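Local coordinates for protein peptidoglycan D,D-transpeptidase FtsI (Yersinia pestis, PDB 6SYN) that probably cross-links septal peptidoglycan during cell division as a class B penicillin-binding protein with D,D-transpeptidase activity, and here holds a beta-lactam-derived ligand, at residues A[284-289]-A[353-358]. Residues are numbered along the deposited sequence; the frame is centred on the assembly and turned at random.
With CB9 ((2R,4S)-2-[(1R)-1-{[(2S)-2-carboxy-2-phenylacetyl]amino}-2-oxoethyl]-5,5-dimethyl-1,3-thiazolidine-4-carboxylic acid), chain D.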
ATOM      1  N   HIS A 284     -33.627   8.342   6.618  1.00 22.65           N
ATOM      2  CA  HIS A 284     -32.610   8.368   5.528  1.00 23.74           C
ATOM      3  C   HIS A 284     -32.915   7.235   4.534  1.00 24.25           C
ATOM      4  O   HIS A 284     -33.186   6.102   4.992  1.00 24.18           O
ATOM      5  CB  HIS A 284     -31.184   8.239   6.092  1.00 24.26           C
ATOM      6  CG  HIS A 284     -30.762   9.352   6.999  1.00 24.91           C
ATOM      7  ND1 HIS A 284     -30.477   9.143   8.340  1.00 24.67           N
ATOM      8  CD2 HIS A 284     -30.562  10.669   6.770  1.00 24.54           C
ATOM      9  CE1 HIS A 284     -30.126  10.282   8.893  1.00 24.56           C
ATOM     10  NE2 HIS A 284     -30.172  11.235   7.952  1.00 24.63           N
ATOM     11  N   GLN A 285     -32.880   7.521   3.228  1.00 24.41           N
ATOM     12  CA  GLN A 285     -33.159   6.533   2.149  1.00 24.90           C
ATOM     13  C   GLN A 285     -31.900   5.700   1.874  1.00 24.66           C
ATOM     14  O   GLN A 285     -30.881   6.291   1.485  1.00 24.47           O
ATOM     15  CB  GLN A 285     -33.620   7.227   0.861  1.00 25.00           C
ATOM     16  CG  GLN A 285     -34.352   6.295  -0.100  1.00 24.93           C
ATOM     17  CD  GLN A 285     -34.715   6.925  -1.424  1.00 24.82           C
ATOM     18  OE1 GLN A 285     -35.534   6.397  -2.172  1.00 24.80           O
ATOM     19  NE2 GLN A 285     -34.100   8.056  -1.736  1.00 24.31           N
ATOM     20  N   ILE A 286     -31.969   4.381   2.073  1.00 24.74           N
ATOM     21  CA  ILE A 286     -30.980   3.413   1.513  1.00 24.79           C
ATOM     22  C   ILE A 286     -31.491   3.032   0.123  1.00 25.05           C
ATOM     23  O   ILE A 286     -32.541   2.369   0.052  1.00 24.78           O
ATOM     24  CB  ILE A 286     -30.787   2.160   2.394  1.00 24.59           C
ATOM     25  CG1 ILE A 286     -30.748   2.466   3.895  1.00 24.38           C
ATOM     26  CG2 ILE A 286     -29.551   1.392   1.946  1.00 24.60           C
ATOM     27  CD1 ILE A 286     -29.540   3.244   4.338  1.00 24.45           C
ATOM     28  N   LYS A 287     -30.810   3.469  -0.939  1.00 26.08           N
ATOM     29  CA  LYS A 287     -31.108   3.017  -2.323  1.00 27.12           C
ATOM     30  C   LYS A 287     -29.820   2.518  -2.979  1.00 26.46           C
ATOM     31  O   LYS A 287     -28.714   2.915  -2.544  1.00 26.37           O
ATOM     32  CB  LYS A 287     -31.807   4.110  -3.140  1.00 28.24           C
ATOM     33  CG  LYS A 287     -30.986   5.356  -3.449  1.00 29.36           C
ATOM     34  CD  LYS A 287     -31.442   6.049  -4.719  1.00 30.23           C
ATOM     35  CE  LYS A 287     -30.696   7.335  -5.010  1.00 30.64           C
ATOM     36  NZ  LYS A 287     -31.085   7.898  -6.325  1.00 31.05           N
ATOM     37  N   ASP A 288     -29.984   1.656  -3.978  1.00 25.89           N
ATOM     38  CA  ASP A 288     -28.878   1.034  -4.743  1.00 26.23           C
ATOM     39  C   ASP A 288     -28.645   1.847  -6.018  1.00 26.75           C
ATOM     40  O   ASP A 288     -29.594   2.504  -6.498  1.00 26.57           O
ATOM     41  CB  ASP A 288     -29.189  -0.435  -5.034  1.00 26.20           C
ATOM     42  CG  ASP A 288     -28.982  -1.352  -3.842  1.00 25.97           C
ATOM     43  OD1 ASP A 288     -28.304  -0.934  -2.891  1.00 25.99           O
ATOM     44  OD2 ASP A 288     -29.497  -2.481  -3.882  1.00 26.58           O
ATOM     45  N   VAL A 289     -27.412   1.810  -6.522  1.00 27.63           N
ATOM     46  CA  VAL A 289     -27.003   2.422  -7.820  1.00 28.56           C
ATOM     47  C   VAL A 289     -27.671   1.629  -8.950  1.00 28.95           C
ATOM     48  O   VAL A 289     -28.481   2.217  -9.699  1.00 28.13           O
ATOM     49  CB  VAL A 289     -25.468   2.452  -7.937  1.00 28.39           C
ATOM     50  CG1 VAL A 289     -24.977   2.603  -9.369  1.00 28.32           C
ATOM     51  CG2 VAL A 289     -24.897   3.547  -7.056  1.00 28.93           C
ATOM     52  N   SER A 353     -27.343   3.601  16.410  1.00 18.74           N
ATOM     53  CA  SER A 353     -28.570   3.949  15.648  1.00 17.68           C
ATOM     54  C   SER A 353     -28.707   2.971  14.479  1.00 17.19           C
ATOM     55  O   SER A 353     -27.703   2.340  14.103  1.00 16.97           O
ATOM     56  CB  SER A 353     -28.555   5.381  15.175  1.00 17.50           C
ATOM     57  OG  SER A 353     -27.464   5.625  14.299  1.00 17.13           O
ATOM     58  N   ASP A 354     -29.916   2.851  13.938  1.00 16.97           N
ATOM     59  CA  ASP A 354     -30.270   1.898  12.854  1.00 16.66           C
ATOM     60  C   ASP A 354     -29.551   2.301  11.557  1.00 16.19           C
ATOM     61  O   ASP A 354     -29.134   1.392  10.813  1.00 15.86           O
ATOM     62  CB  ASP A 354     -31.792   1.810  12.728  1.00 16.79           C
ATOM     63  CG  ASP A 354     -32.445   1.095  13.900  1.00 17.15           C
ATOM     64  OD1 ASP A 354     -31.795   0.984  14.968  1.00 17.32           O
ATOM     65  OD2 ASP A 354     -33.593   0.648  13.733  1.00 17.42           O
ATOM     66  N   ILE A 355     -29.398   3.605  11.303  1.00 15.96           N
ATOM     67  CA  ILE A 355     -28.658   4.152  10.123  1.00 15.85           C
ATOM     68  C   ILE A 355     -27.158   3.869  10.289  1.00 15.32           C
ATOM     69  O   ILE A 355     -26.493   3.626   9.263  1.00 15.17           O
ATOM     70  CB  ILE A 355     -28.944   5.656   9.888  1.00 16.10           C
ATOM     71  CG1 ILE A 355     -28.225   6.199   8.646  1.00 16.19           C
ATOM     72  CG2 ILE A 355     -28.604   6.495  11.114  1.00 16.24           C
ATOM     73  CD1 ILE A 355     -28.443   5.404   7.376  1.00 16.18           C
ATOM     74  N   GLU A 356     -26.636   3.901  11.518  1.00 14.84           N
ATOM     75  CA  GLU A 356     -25.200   3.626  11.792  1.00 14.53           C
ATOM     76  C   GLU A 356     -24.913   2.157  11.461  1.00 14.42           C
ATOM     77  O   GLU A 356     -23.973   1.903  10.685  1.00 14.65           O
ATOM     78  CB  GLU A 356     -24.841   4.016  13.226  1.00 14.57           C
ATOM     79  CG  GLU A 356     -24.569   5.506  13.364  1.00 14.61           C
ATOM     80  CD  GLU A 356     -24.552   6.063  14.777  1.00 14.69           C
ATOM     81  OE1 GLU A 356     -24.882   5.313  15.723  1.00 14.78           O
ATOM     82  OE2 GLU A 356     -24.199   7.249  14.927  1.00 14.60           O
ATOM     83  N   ARG A 357     -25.735   1.243  11.985  1.00 14.31           N
ATOM     84  CA  ARG A 357     -25.699  -0.220  11.700  1.00 14.06           C
ATOM     85  C   ARG A 357     -25.694  -0.465  10.186  1.00 13.71           C
ATOM     86  O   ARG A 357     -24.845  -1.247   9.722  1.00 14.00           O
ATOM     87  CB  ARG A 357     -26.892  -0.905  12.374  1.00 14.25           C
ATOM     88  CG  ARG A 357     -26.784  -0.937  13.892  1.00 14.37           C
ATOM     89  CD  ARG A 357     -28.112  -1.151  14.584  1.00 14.40           C
ATOM     90  NE  ARG A 357     -28.561  -2.527  14.460  1.00 14.36           N
ATOM     91  CZ  ARG A 357     -29.731  -2.982  14.887  1.00 14.49           C
ATOM     92  NH1 ARG A 357     -30.595  -2.166  15.472  1.00 14.70           N
ATOM     93  NH2 ARG A 357     -30.038  -4.258  14.725  1.00 14.56           N
ATOM     94  N   ALA A 358     -26.603   0.181   9.451  1.00 13.28           N
ATOM     95  CA  ALA A 358     -26.720   0.093   7.975  1.00 12.95           C
ATOM     96  C   ALA A 358     -25.411   0.548   7.314  1.00 12.57           C
ATOM     97  O   ALA A 358     -24.831  -0.232   6.545  1.00 12.52           O
ATOM     98  CB  ALA A 358     -27.892   0.914   7.491  1.00 12.88           C
TER
HETATM   99  C   CB9 D 603     -19.821   0.503  -2.079  1.00 18.06           C
HETATM  100  N   CB9 D 603     -21.035   2.535  -2.916  1.00 19.93           N
HETATM  101  O   CB9 D 603     -18.726   0.997  -2.199  1.00 18.06           O
HETATM  102  CA  CB9 D 603     -21.113   1.101  -2.626  1.00 19.20           C
HETATM  103  CB  CB9 D 603     -21.632   0.245  -3.817  1.00 19.31           C
HETATM  104  CAA CB9 D 603     -21.520   0.187  -7.457  1.00 19.03           C
HETATM  105  CAB CB9 D 603     -20.710   2.467  -6.847  1.00 19.10           C
HETATM  106  OAD CB9 D 603     -18.249   0.314  -7.165  1.00 19.09           O
HETATM  107  OAE CB9 D 603     -22.828   6.752  -1.793  1.00 20.36           O
HETATM  108  OAF CB9 D 603     -22.251   3.060  -1.109  1.00 22.06           O
HETATM  109  OAG CB9 D 603     -18.682  -1.468  -6.010  1.00 18.60           O
HETATM  110  OAH CB9 D 603     -21.173   5.711  -0.954  1.00 20.37           O
HETATM  111  CAJ CB9 D 603     -21.026   6.216  -6.683  1.00 20.75           C
HETATM  112  CAK CB9 D 603     -22.280   5.680  -6.499  1.00 20.89           C
HETATM  113  CAL CB9 D 603     -20.148   6.277  -5.627  1.00 20.63           C
HETATM  114  CAM CB9 D 603     -22.655   5.199  -5.254  1.00 20.54           C
HETATM  115  CAN CB9 D 603     -20.516   5.791  -4.378  1.00 20.62           C
HETATM  116  NAP CB9 D 603     -20.569  -0.450  -4.557  1.00 19.14           N
HETATM  117  SAQ CB9 D 603     -22.441   1.259  -5.095  1.00 19.72           S
HETATM  118  CAR CB9 D 603     -18.845  -0.297  -6.295  1.00 19.11           C
HETATM  119  CAS CB9 D 603     -22.051   5.834  -1.769  1.00 20.30           C
HETATM  120  CAT CB9 D 603     -21.813   3.370  -2.216  1.00 20.45           C
HETATM  121  CAU CB9 D 603     -21.768   5.215  -4.185  1.00 20.56           C
HETATM  122  CAX CB9 D 603     -19.895   0.474  -5.477  1.00 19.23           C
HETATM  123  CAY CB9 D 603     -22.237   4.723  -2.821  1.00 20.47           C
HETATM  124  CAZ CB9 D 603     -21.062   1.087  -6.320  1.00 19.13           C
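Ile355 reaches from the first turn of helix 354-360 to overlap the imidazole of His284 and the methyl end of Ile286, two residues of strand 284-286 whose CB atoms both point toward the helix. Its CG1 lies 3.7 Å from His284 ND1, approaching the ring obliquely, and the two side chains cross at about a right angle. With CG1 anti to the backbone N (chi1 -178°) and chi2 at 52°, CD1 of Ile355 is turned toward the strand, 4.1 Å from His284 CB and 3.9 Å from Ile286 CD1. The same Ile286 methyl also meets Ala358 CB, three residues on and on the same side of the helix, at 4.3 Å. No hydrogen bond joins the two segments. Within the transpeptidase domain of this penicillin-binding protein, the contact packs a two-stranded antiparallel hairpin, 279-281 with 284-286, against the N-terminal end of the helix; Val307 and Ser310 of helix 306-314 also touch Ile286. At the start of helix 354-360, the N-cap residue Ser353 and Glu356 form a capping box: Ser353 N donates to Glu356 OE1 over 3.1 Å, from above the carboxylate plane, while the return bond from Glu356 N to Ser353 OG is weak. Asn282 OD1, in the hairpin turn, accepts from Ile355 N. Beyond the strand the chain runs to the ligand pocket, where Val289 CG2 lies 3.3 Å from CAM on the phenyl ring of CB9.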